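Local structure of glycosyl transferase family 9 (3TOV) at residues V13-H18 against N95-E100; L24-L29 against Q51-N56; T42-E47 against I63-K68; S75-V80 against T102-W107. The protein probably transfers a sugar, as a glycosyltransferase of the heptosyltransferase-related family 9 with a GT-B fold. One frame throughout, in Å; residues are numbered along the deposited sequence.

Contact 1: V13-H18 against N95-E100; sequences VTFLMH and NLHPNE
At the C-terminal edge of the Rossmann-like sheet in the N-terminal half of this GT-B enzyme, Thr-14 and Asn-95 pair in parallel at the ends of strands 10-14 and 92-95, and the chain beyond each strand folds against the other. Leu-96 N donates to Thr-14 O at 3.2 Å in a nearly straight bond (165° at the hydrogen). Just past it, Leu-16 N reaches the rim of the His-97 imidazole near the ring plane and gives a weak, bent bond to ND1. Apolar contacts flank this backbone link. Leu-96 CB lies 3.5 Å from Phe-15 CD1, and Leu-96 CD1 extends to Val-13 CG1 at 4.1 Å. Phe-15 and His-97 meet obliquely, their planes 57° apart, and Phe-15 CD1 also approaches His-97 CB at 3.8 Å. With CG anti to its backbone N (chi1 -170°), His-97 swings its ring in beside the loop of residues 15-17. There selenomethionine Met-17 covers one face: its CG makes a CH-pi contact 3.3 Å from the ring centroid, and SE follows over the same face at 4.1 Å from that centroid. Phe-15 also touches Val-22 of helix 19-23 and meets the Tyr-143 ring. Helix 100-109 begins directly after this loop, and Asn-99 uses OD1 to cap it at Thr-102 N. The same Asn-99 OD1 lies over the centre of the other His-97 face, 3.2 Å above the ring plane, so the imidazole is sandwiched between this oxygen and Met-17 CG.

Contact 2: L24-L29 against Q51-N56; sequences LTTPFL and QVMEYN
Selenomethionine Met-53 and Leu-29 meet tip to tip where the loop between strands 40-46 and 61-65 comes up against helix 26-35. The CB of Met-53 starts out across the line between the two segments, and CG, set anti to the backbone N (chi1 -152°), turns the chain toward the helix; the contact itself is made by the two atoms beyond. SE lies 3.9 Å from Leu-29 CD1, the nearest apolar approach of the pair, and 4.4 Å from Thr-26 OG1. The chain bends at chi2 and again at chi3 (72°), bringing the terminal methyl CE to within 4.3 Å of Thr-25 OG1. The side chain also touches Tyr-43, Val-22 and Ile-59. Beside it, Asn-56 slants past Thr-26, its ND2 standing 4.0 Å from Thr-26 OG1. Each polar group of the helix start has its partner away from the loop: Thr-25 OG1 bonds to Val-22 O and to Tyr-43 OH, and Thr-26 OG1 makes a weak bond to His-161 O. Asn-56 OD1 is taken up by Asn-58 N within its own loop. No hydrogen bond crosses this small buried interface, and the attraction between helix and loop is probably mostly dispersion, centred on the selenium that stands in for methionine's sulfur.

Contact 3: T42-E47 against I63-K68; sequences TYVIDE and IVVDKK
Ile-63 N gives its hydrogen to Tyr-43 O at 2.9 Å, nearly straight (170°), linking parallel strands 40-46 and 61-65. Farther along, Ile-45 is bonded weakly on both sides, its N to Ile-63 O and its O to Val-65 N. Glu-47 N also donates to Val-65 O, though the modelled length is too short to be trusted in detail. CA-H...O contacts, such as Val-44 CA to Ile-63 O at 3.2 Å, supplement these bonds. Among apolar groups, Val-44 and Ile-63 lie side by side and point the same way. Val-44 CG1, anti to the backbone N (chi1 -173°), is thereby set beside Ile-63 O and stands 3.9 Å from Ile-63 CG1 and 4.0 Å from Val-65 CG1. This face turns to helix 70-87, where Ile-63 rests on Val-80 and Ile-84. On the reverse face Ile-45 slants across Val-64, CD1 to CG1 3.7 Å. Charged groups gather where the strands end. Asp-46 OD1 and Lys-67 NZ form a long salt bridge of 3.9 Å. The Glu-47 and Asp-66 carboxylates lie close as modelled, their planes 54° apart. With an alanine in place of Glu-47, Lys-67 NZ, 4.6 Å from Glu-47 OE1, would probably have less negative charge nearby. Strand 40-46 also bonds to strand 10-14 through Thr-42, while Val-44 bonds to Phe-15 just beyond it, giving the 3-2-1 order of one half of a Rossmann-like sheet, with strand 61-65 at its edge.

Contact 4: S75-V80 against T102-W107; sequences SGLNEV and TSYLAW
Leu-105 and Leu-77 cross obliquely between helices 75-80 and 102-107, whose axes run 31° from parallel and approach to 9.4 Å. The CD2 methyls of the two leucines are 4.0 Å apart. Val-80 meets Leu-105 at about a right angle, its CG1 lying 3.8 Å from Leu-105 CD1. That orientation follows from Leu-105 CG standing anti to the backbone N (chi1 174°), which sends both methyls across the groove toward the neighbouring helix; there CD1 also abuts Leu-77 O. An alanine at Leu-105 would probably open a gap between the helices and deprive Leu-77 and Val-80 of an apolar partner. Nearer the surface, Asn-78 and Tyr-104 come together at about a right angle, amide and ring planes 68° apart. Tyr-104 OH donates to Asn-78 OD1, which lies at the ring edge in its plane; the bond is modelled very short, so its exact length is doubtful. A sulfate ion, probably from the crystallisation liquor, sits about 3 Å from the Asn-78 side chain. Val-80 rests in turn on Ile-63 and Val-65 of the sheet. The chemistry thus grades from aliphatic packing beside the strands to a tyrosine-asparagine hydrogen bond at the outer rim.

Overall arrangement
Contacts 1 and 3 share one parallel sheet: strand 10-14 lies between 92-95 and 40-46, and Val-13 N probably bonds to Thr-42 O at 2.9 Å. Contact 3 is tied by several backbone bonds, contact 1 by one and by side-chain packing. Contact 1 ends in an imidazole with Met-17 over one face, contact 3 in charged groups that run from buried Asp-46 out to exposed Asp-66 and Lys-67. Contact 4 packs helices onto this sheet, with Val-65 CG1 against Val-80 CG2 at 3.8 Å, and is polar only toward the surface. Contact 2 is buried and almost wholly dispersive. It reaches the sheet through Tyr-43 and does not touch contact 4, the nearest atoms being about 11 Å apart.

Contact 1: V13-H18 against N95-E100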
# COMPACT_ATOMS: atom_id res chain seq x y z
N VAL A 13 -14.84 -5.97 -10.21
CA VAL A 13 -13.56 -6.44 -9.70
C VAL A 13 -13.73 -6.77 -8.22
O VAL A 13 -14.25 -5.97 -7.45
CB VAL A 13 -12.45 -5.40 -9.89
CG1 VAL A 13 -11.08 -5.95 -9.48
CG2 VAL A 13 -12.44 -4.95 -11.34
N THR A 14 -13.31 -7.97 -7.84
CA THR A 14 -13.46 -8.40 -6.48
C THR A 14 -12.09 -8.58 -5.86
O THR A 14 -11.31 -9.44 -6.27
CB THR A 14 -14.18 -9.73 -6.43
OG1 THR A 14 -13.38 -10.73 -7.07
CG2 THR A 14 -15.47 -9.61 -7.17
N PHE A 15 -11.79 -7.73 -4.87
CA PHE A 15 -10.59 -7.83 -4.06
C PHE A 15 -10.91 -7.44 -2.60
O PHE A 15 -11.20 -6.27 -2.31
CB PHE A 15 -9.50 -6.95 -4.66
CG PHE A 15 -8.12 -7.32 -4.22
CD1 PHE A 15 -7.56 -8.53 -4.57
CD2 PHE A 15 -7.36 -6.44 -3.46
CE1 PHE A 15 -6.28 -8.87 -4.17
CE2 PHE A 15 -6.07 -6.77 -3.05
CZ PHE A 15 -5.53 -7.98 -3.41
N LEU A 16 -10.91 -8.41 -1.70
CA LEU A 16 -11.19 -8.12 -0.30
C LEU A 16 -9.97 -8.31 0.59
O LEU A 16 -10.08 -8.85 1.69
CB LEU A 16 -12.33 -9.00 0.20
CG LEU A 16 -13.63 -8.82 -0.58
CD1 LEU A 16 -14.79 -9.53 0.11
CD2 LEU A 16 -13.92 -7.34 -0.72
N MSE A 17 -8.80 -7.86 0.14
CA MSE A 17 -7.59 -8.03 0.93
C MSE A 17 -7.25 -6.81 1.78
O MSE A 17 -8.11 -5.99 2.11
CB MSE A 17 -6.41 -8.42 0.05
CG MSE A 17 -6.58 -9.79 -0.63
SE MSE A 17 -4.99 -10.48 -1.59
CE MSE A 17 -3.95 -11.02 -0.02
N HIS A 18 -5.98 -6.72 2.15
CA HIS A 18 -5.54 -5.78 3.16
C HIS A 18 -5.01 -4.48 2.57
O HIS A 18 -4.74 -4.41 1.37
CB HIS A 18 -4.49 -6.46 4.01
CG HIS A 18 -5.06 -7.43 5.00
ND1 HIS A 18 -6.40 -7.49 5.29
CD2 HIS A 18 -4.47 -8.38 5.77
CE1 HIS A 18 -6.62 -8.42 6.20
NE2 HIS A 18 -5.46 -8.98 6.51
N ASN A 95 -11.90 -11.92 -10.73
CA ASN A 95 -11.54 -12.14 -9.33
C ASN A 95 -10.03 -12.11 -9.13
O ASN A 95 -9.30 -12.88 -9.76
CB ASN A 95 -12.13 -13.46 -8.80
CG ASN A 95 -11.78 -13.70 -7.33
OD1 ASN A 95 -11.48 -12.76 -6.59
ND2 ASN A 95 -11.82 -14.96 -6.91
N LEU A 96 -9.56 -11.20 -8.26
CA LEU A 96 -8.13 -11.01 -7.99
C LEU A 96 -7.74 -11.63 -6.69
O LEU A 96 -6.57 -11.70 -6.36
CB LEU A 96 -7.77 -9.53 -7.96
CG LEU A 96 -7.81 -8.87 -9.34
CD1 LEU A 96 -7.26 -7.43 -9.34
CD2 LEU A 96 -7.06 -9.73 -10.34
N HIS A 97 -8.74 -12.08 -5.94
CA HIS A 97 -8.52 -12.62 -4.61
C HIS A 97 -9.01 -14.07 -4.57
O HIS A 97 -10.21 -14.35 -4.47
CB HIS A 97 -9.23 -11.76 -3.58
CG HIS A 97 -8.88 -12.09 -2.17
ND1 HIS A 97 -9.50 -11.51 -1.09
CD2 HIS A 97 -7.97 -12.96 -1.66
CE1 HIS A 97 -8.99 -12.00 0.03
NE2 HIS A 97 -8.06 -12.88 -0.30
N PRO A 98 -8.05 -15.00 -4.70
CA PRO A 98 -8.27 -16.44 -4.84
C PRO A 98 -8.53 -17.24 -3.57
O PRO A 98 -8.36 -18.46 -3.61
CB PRO A 98 -6.97 -16.93 -5.50
CG PRO A 98 -5.97 -15.87 -5.19
CD PRO A 98 -6.71 -14.59 -5.14
N ASN A 99 -8.96 -16.61 -2.48
CA ASN A 99 -9.45 -17.39 -1.34
C ASN A 99 -10.91 -17.78 -1.59
O ASN A 99 -11.58 -17.15 -2.40
CB ASN A 99 -9.36 -16.59 -0.06
CG ASN A 99 -10.32 -15.43 -0.04
OD1 ASN A 99 -10.62 -14.84 -1.08
ND2 ASN A 99 -10.84 -15.10 1.15
N GLU A 100 -11.40 -18.79 -0.89
CA GLU A 100 -12.76 -19.27 -1.09
C GLU A 100 -13.86 -18.23 -0.89
O GLU A 100 -14.81 -18.15 -1.68
CB GLU A 100 -13.03 -20.46 -0.19
CG GLU A 100 -12.37 -20.33 1.14
CD GLU A 100 -11.09 -21.12 1.20
OE1 GLU A 100 -10.00 -20.50 1.13
OE2 GLU A 100 -11.17 -22.36 1.33

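Contact 2: L24-L29 against Q51-N56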
# COMPACT_ATOMS: atom_id res chain seq x y z
N LEU A 24 -1.91 -1.89 -4.19
CA LEU A 24 -1.16 -2.53 -5.26
C LEU A 24 -2.02 -2.96 -6.44
O LEU A 24 -1.50 -3.29 -7.51
CB LEU A 24 -0.40 -3.74 -4.73
CG LEU A 24 0.74 -3.40 -3.77
CD1 LEU A 24 1.26 -4.66 -3.12
CD2 LEU A 24 1.82 -2.69 -4.54
N THR A 25 -3.34 -2.97 -6.25
CA THR A 25 -4.25 -3.30 -7.34
C THR A 25 -4.59 -2.04 -8.11
O THR A 25 -5.35 -2.07 -9.08
CB THR A 25 -5.57 -3.89 -6.82
OG1 THR A 25 -6.32 -2.89 -6.11
CG2 THR A 25 -5.31 -5.07 -5.91
N THR A 26 -4.03 -0.92 -7.67
CA THR A 26 -4.45 0.37 -8.18
C THR A 26 -3.91 0.73 -9.59
O THR A 26 -4.61 1.40 -10.37
CB THR A 26 -4.18 1.48 -7.14
OG1 THR A 26 -5.24 2.45 -7.20
CG2 THR A 26 -2.83 2.15 -7.36
N PRO A 27 -2.68 0.28 -9.92
CA PRO A 27 -2.10 0.50 -11.25
C PRO A 27 -2.75 -0.41 -12.30
O PRO A 27 -2.98 -0.01 -13.45
CB PRO A 27 -0.63 0.10 -11.06
CG PRO A 27 -0.41 -0.01 -9.60
CD PRO A 27 -1.73 -0.43 -9.05
N PHE A 28 -3.04 -1.64 -11.89
CA PHE A 28 -3.91 -2.52 -12.65
C PHE A 28 -5.24 -1.83 -13.03
O PHE A 28 -5.77 -1.99 -14.15
CB PHE A 28 -4.16 -3.77 -11.81
CG PHE A 28 -5.37 -4.55 -12.21
CD1 PHE A 28 -5.24 -5.72 -12.94
CD2 PHE A 28 -6.64 -4.14 -11.83
CE1 PHE A 28 -6.36 -6.45 -13.30
CE2 PHE A 28 -7.76 -4.87 -12.19
CZ PHE A 28 -7.62 -6.02 -12.93
N LEU A 29 -5.78 -1.04 -12.11
CA LEU A 29 -7.04 -0.36 -12.35
C LEU A 29 -6.93 0.78 -13.34
O LEU A 29 -7.93 1.21 -13.92
CB LEU A 29 -7.58 0.20 -11.05
CG LEU A 29 -8.46 -0.75 -10.29
CD1 LEU A 29 -8.84 -0.09 -9.00
CD2 LEU A 29 -9.66 -1.05 -11.14
N GLN A 51 -11.94 4.26 2.24
CA GLN A 51 -11.51 5.63 1.94
C GLN A 51 -10.38 5.64 0.90
O GLN A 51 -10.08 6.65 0.28
CB GLN A 51 -11.09 6.37 3.20
CG GLN A 51 -11.79 5.88 4.44
CD GLN A 51 -11.70 6.89 5.57
OE1 GLN A 51 -11.66 8.10 5.34
NE2 GLN A 51 -11.65 6.40 6.81
N VAL A 52 -9.76 4.48 0.72
CA VAL A 52 -8.65 4.33 -0.22
C VAL A 52 -9.08 4.43 -1.69
O VAL A 52 -8.34 4.93 -2.55
CB VAL A 52 -7.96 2.99 0.04
CG1 VAL A 52 -7.11 2.59 -1.15
CG2 VAL A 52 -7.15 3.08 1.31
N MSE A 53 -10.29 3.97 -1.98
CA MSE A 53 -10.76 3.91 -3.35
C MSE A 53 -11.85 4.94 -3.65
O MSE A 53 -12.08 5.27 -4.81
CB MSE A 53 -11.25 2.51 -3.67
CG MSE A 53 -11.12 2.14 -5.14
SE MSE A 53 -9.27 1.86 -5.67
CE MSE A 53 -8.94 0.18 -4.77
N GLU A 54 -12.51 5.44 -2.61
CA GLU A 54 -13.64 6.35 -2.77
C GLU A 54 -13.47 7.22 -4.01
O GLU A 54 -14.02 6.95 -5.08
CB GLU A 54 -13.77 7.26 -1.55
CG GLU A 54 -14.78 6.82 -0.53
CD GLU A 54 -14.88 7.80 0.62
OE1 GLU A 54 -15.28 8.97 0.39
OE2 GLU A 54 -14.53 7.41 1.76
N TYR A 55 -12.71 8.29 -3.84
CA TYR A 55 -12.33 9.13 -4.95
C TYR A 55 -11.22 8.40 -5.69
O TYR A 55 -10.18 8.06 -5.10
CB TYR A 55 -11.87 10.49 -4.42
CG TYR A 55 -12.78 11.02 -3.32
CD1 TYR A 55 -13.75 11.98 -3.59
CD2 TYR A 55 -12.68 10.55 -2.02
CE1 TYR A 55 -14.58 12.46 -2.58
CE2 TYR A 55 -13.50 11.02 -1.01
CZ TYR A 55 -14.45 11.97 -1.30
OH TYR A 55 -15.27 12.44 -0.29
N ASN A 56 -11.47 8.10 -6.95
CA ASN A 56 -10.53 7.37 -7.80
C ASN A 56 -11.00 7.37 -9.23
O ASN A 56 -12.10 6.90 -9.52
CB ASN A 56 -10.35 5.92 -7.35
CG ASN A 56 -9.34 5.18 -8.21
OD1 ASN A 56 -9.69 4.66 -9.26
ND2 ASN A 56 -8.08 5.16 -7.79

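Contact 3: T42-E47 against I63-K68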
# COMPACT_ATOMS: atom_id res chain seq x y z
N THR A 42 -16.89 -1.48 -11.69
CA THR A 42 -17.21 -1.38 -10.28
C THR A 42 -16.27 -2.24 -9.42
O THR A 42 -15.98 -3.39 -9.76
CB THR A 42 -18.71 -1.66 -9.99
OG1 THR A 42 -18.84 -2.64 -8.97
CG2 THR A 42 -19.43 -2.14 -11.26
N TYR A 43 -15.80 -1.65 -8.31
CA TYR A 43 -14.84 -2.27 -7.39
C TYR A 43 -15.50 -2.71 -6.09
O TYR A 43 -16.42 -2.08 -5.61
CB TYR A 43 -13.77 -1.26 -7.02
CG TYR A 43 -12.46 -1.85 -6.51
CD1 TYR A 43 -11.35 -1.89 -7.33
CD2 TYR A 43 -12.33 -2.31 -5.20
CE1 TYR A 43 -10.15 -2.40 -6.89
CE2 TYR A 43 -11.13 -2.83 -4.75
CZ TYR A 43 -10.04 -2.86 -5.61
OH TYR A 43 -8.81 -3.36 -5.22
N VAL A 44 -14.98 -3.78 -5.50
CA VAL A 44 -15.51 -4.31 -4.26
C VAL A 44 -14.41 -4.58 -3.22
O VAL A 44 -13.74 -5.62 -3.30
CB VAL A 44 -16.30 -5.58 -4.54
CG1 VAL A 44 -17.01 -6.06 -3.29
CG2 VAL A 44 -17.30 -5.34 -5.67
N ILE A 45 -14.23 -3.66 -2.27
CA ILE A 45 -13.31 -3.83 -1.14
C ILE A 45 -14.04 -4.19 0.14
O ILE A 45 -15.26 -4.36 0.16
CB ILE A 45 -12.56 -2.52 -0.72
CG1 ILE A 45 -13.08 -1.30 -1.47
CG2 ILE A 45 -11.05 -2.69 -0.73
CD1 ILE A 45 -14.43 -0.83 -0.91
N ASP A 46 -13.26 -4.25 1.21
CA ASP A 46 -13.76 -4.46 2.56
C ASP A 46 -13.99 -3.12 3.24
O ASP A 46 -13.14 -2.23 3.17
CB ASP A 46 -12.77 -5.33 3.34
CG ASP A 46 -12.56 -4.85 4.77
OD1 ASP A 46 -13.22 -5.39 5.69
OD2 ASP A 46 -11.73 -3.94 4.96
N GLU A 47 -15.13 -2.99 3.91
CA GLU A 47 -15.59 -1.72 4.48
C GLU A 47 -14.48 -0.75 4.94
O GLU A 47 -14.53 0.43 4.62
CB GLU A 47 -16.60 -1.97 5.62
CG GLU A 47 -16.05 -1.78 7.05
CD GLU A 47 -15.97 -3.08 7.86
OE1 GLU A 47 -15.10 -3.93 7.57
OE2 GLU A 47 -16.78 -3.24 8.81
N ILE A 63 -18.27 -0.60 -3.99
CA ILE A 63 -19.19 -1.21 -3.03
C ILE A 63 -18.40 -2.01 -1.99
O ILE A 63 -17.57 -2.85 -2.35
CB ILE A 63 -20.27 -2.10 -3.72
CG1 ILE A 63 -20.05 -3.57 -3.42
CG2 ILE A 63 -20.32 -1.86 -5.24
CD1 ILE A 63 -21.09 -4.44 -4.09
N VAL A 64 -18.65 -1.75 -0.71
CA VAL A 64 -17.82 -2.31 0.36
C VAL A 64 -18.48 -3.49 1.07
O VAL A 64 -19.65 -3.76 0.83
CB VAL A 64 -17.45 -1.23 1.38
CG1 VAL A 64 -17.57 0.13 0.74
CG2 VAL A 64 -18.34 -1.31 2.61
N VAL A 65 -17.74 -4.22 1.90
CA VAL A 65 -18.33 -5.30 2.70
C VAL A 65 -17.76 -5.37 4.12
O VAL A 65 -16.61 -5.00 4.33
CB VAL A 65 -18.14 -6.70 2.04
CG1 VAL A 65 -18.01 -6.58 0.54
CG2 VAL A 65 -16.93 -7.40 2.63
N ASP A 66 -18.55 -5.86 5.08
CA ASP A 66 -18.05 -6.09 6.43
C ASP A 66 -17.76 -7.56 6.69
O ASP A 66 -18.00 -8.40 5.84
CB ASP A 66 -19.03 -5.58 7.48
CG ASP A 66 -19.48 -4.16 7.22
OD1 ASP A 66 -19.82 -3.86 6.06
OD2 ASP A 66 -19.48 -3.36 8.18
N LYS A 67 -17.25 -7.86 7.88
CA LYS A 67 -16.99 -9.25 8.25
C LYS A 67 -16.57 -9.43 9.71
O LYS A 67 -16.13 -8.49 10.37
CB LYS A 67 -15.94 -9.89 7.32
CG LYS A 67 -14.78 -8.97 6.95
CD LYS A 67 -13.95 -8.60 8.16
CE LYS A 67 -12.91 -7.55 7.81
NZ LYS A 67 -12.13 -7.12 8.99
N LYS A 68 -16.72 -10.65 10.19
CA LYS A 68 -16.25 -11.02 11.52
C LYS A 68 -16.25 -12.54 11.63
O LYS A 68 -15.20 -13.17 11.77
CB LYS A 68 -17.13 -10.41 12.61
CG LYS A 68 -16.72 -10.82 14.01
CD LYS A 68 -17.64 -10.25 15.07
CE LYS A 68 -17.11 -10.58 16.45
NZ LYS A 68 -18.03 -10.12 17.52

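Contact 4: S75-V80 against T102-W107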
# COMPACT_ATOMS: atom_id res chain seq x y z
N SER A 75 -23.58 -14.05 4.50
CA SER A 75 -24.81 -13.29 4.43
C SER A 75 -24.58 -11.96 3.70
O SER A 75 -25.36 -11.57 2.83
CB SER A 75 -25.36 -13.05 5.82
OG SER A 75 -26.34 -12.04 5.79
N GLY A 76 -23.48 -11.27 4.04
CA GLY A 76 -23.16 -9.97 3.46
C GLY A 76 -22.66 -10.03 2.03
O GLY A 76 -22.63 -9.01 1.32
N LEU A 77 -22.25 -11.22 1.60
CA LEU A 77 -21.76 -11.45 0.25
C LEU A 77 -22.92 -11.76 -0.71
O LEU A 77 -23.04 -11.17 -1.78
CB LEU A 77 -20.76 -12.61 0.26
CG LEU A 77 -19.53 -12.41 1.14
CD1 LEU A 77 -18.72 -13.70 1.31
CD2 LEU A 77 -18.67 -11.31 0.56
N ASN A 78 -23.77 -12.70 -0.31
CA ASN A 78 -25.01 -12.93 -1.03
C ASN A 78 -25.69 -11.59 -1.21
O ASN A 78 -26.37 -11.34 -2.21
CB ASN A 78 -25.90 -13.87 -0.24
CG ASN A 78 -25.27 -15.22 -0.06
OD1 ASN A 78 -24.60 -15.72 -0.96
ND2 ASN A 78 -25.47 -15.82 1.10
N GLU A 79 -25.50 -10.72 -0.22
CA GLU A 79 -26.08 -9.39 -0.22
C GLU A 79 -25.48 -8.58 -1.35
O GLU A 79 -26.18 -8.17 -2.27
CB GLU A 79 -25.84 -8.71 1.12
CG GLU A 79 -26.88 -7.64 1.48
CD GLU A 79 -26.65 -6.32 0.76
OE1 GLU A 79 -25.49 -6.05 0.37
OE2 GLU A 79 -27.63 -5.56 0.59
N VAL A 80 -24.17 -8.35 -1.27
CA VAL A 80 -23.42 -7.61 -2.29
C VAL A 80 -23.73 -8.05 -3.73
O VAL A 80 -23.93 -7.21 -4.61
CB VAL A 80 -21.90 -7.74 -2.05
CG1 VAL A 80 -21.13 -7.80 -3.38
CG2 VAL A 80 -21.40 -6.62 -1.13
N THR A 102 -13.88 -14.87 -1.29
CA THR A 102 -14.03 -13.96 -2.41
C THR A 102 -14.34 -14.72 -3.68
O THR A 102 -15.06 -14.25 -4.56
CB THR A 102 -12.81 -13.10 -2.63
OG1 THR A 102 -12.61 -12.26 -1.49
CG2 THR A 102 -13.02 -12.22 -3.84
N SER A 103 -13.78 -15.92 -3.79
CA SER A 103 -14.06 -16.73 -4.95
C SER A 103 -15.55 -17.00 -4.95
O SER A 103 -16.22 -16.83 -5.96
CB SER A 103 -13.25 -18.03 -4.91
OG SER A 103 -11.86 -17.76 -4.92
N TYR A 104 -16.08 -17.39 -3.81
CA TYR A 104 -17.51 -17.54 -3.68
C TYR A 104 -18.24 -16.33 -4.24
O TYR A 104 -19.10 -16.45 -5.11
CB TYR A 104 -17.89 -17.74 -2.22
CG TYR A 104 -19.37 -17.73 -2.00
CD1 TYR A 104 -20.12 -18.89 -2.16
CD2 TYR A 104 -20.03 -16.57 -1.64
CE1 TYR A 104 -21.48 -18.88 -1.96
CE2 TYR A 104 -21.39 -16.55 -1.44
CZ TYR A 104 -22.11 -17.71 -1.60
OH TYR A 104 -23.47 -17.69 -1.41
N LEU A 105 -17.90 -15.16 -3.73
CA LEU A 105 -18.57 -13.94 -4.16
C LEU A 105 -18.61 -13.80 -5.69
O LEU A 105 -19.68 -13.64 -6.27
CB LEU A 105 -17.91 -12.72 -3.52
CG LEU A 105 -18.46 -11.39 -4.04
CD1 LEU A 105 -19.97 -11.39 -3.94
CD2 LEU A 105 -17.86 -10.24 -3.26
N ALA A 106 -17.44 -13.88 -6.33
CA ALA A 106 -17.33 -13.77 -7.79
C ALA A 106 -18.25 -14.76 -8.50
O ALA A 106 -18.84 -14.45 -9.53
CB ALA A 106 -15.89 -13.99 -8.24
N TRP A 107 -18.36 -15.96 -7.95
CA TRP A 107 -19.27 -16.96 -8.47
C TRP A 107 -20.70 -16.50 -8.25
O TRP A 107 -21.49 -16.45 -9.19
CB TRP A 107 -19.02 -18.30 -7.77
CG TRP A 107 -20.08 -19.33 -8.03
CD1 TRP A 107 -20.15 -20.17 -9.10
CD2 TRP A 107 -21.20 -19.64 -7.20
NE1 TRP A 107 -21.25 -20.98 -8.99
CE2 TRP A 107 -21.92 -20.67 -7.83
CE3 TRP A 107 -21.68 -19.13 -5.99
CZ2 TRP A 107 -23.09 -21.22 -7.30
CZ3 TRP A 107 -22.85 -19.68 -5.46
CH2 TRP A 107 -23.54 -20.71 -6.11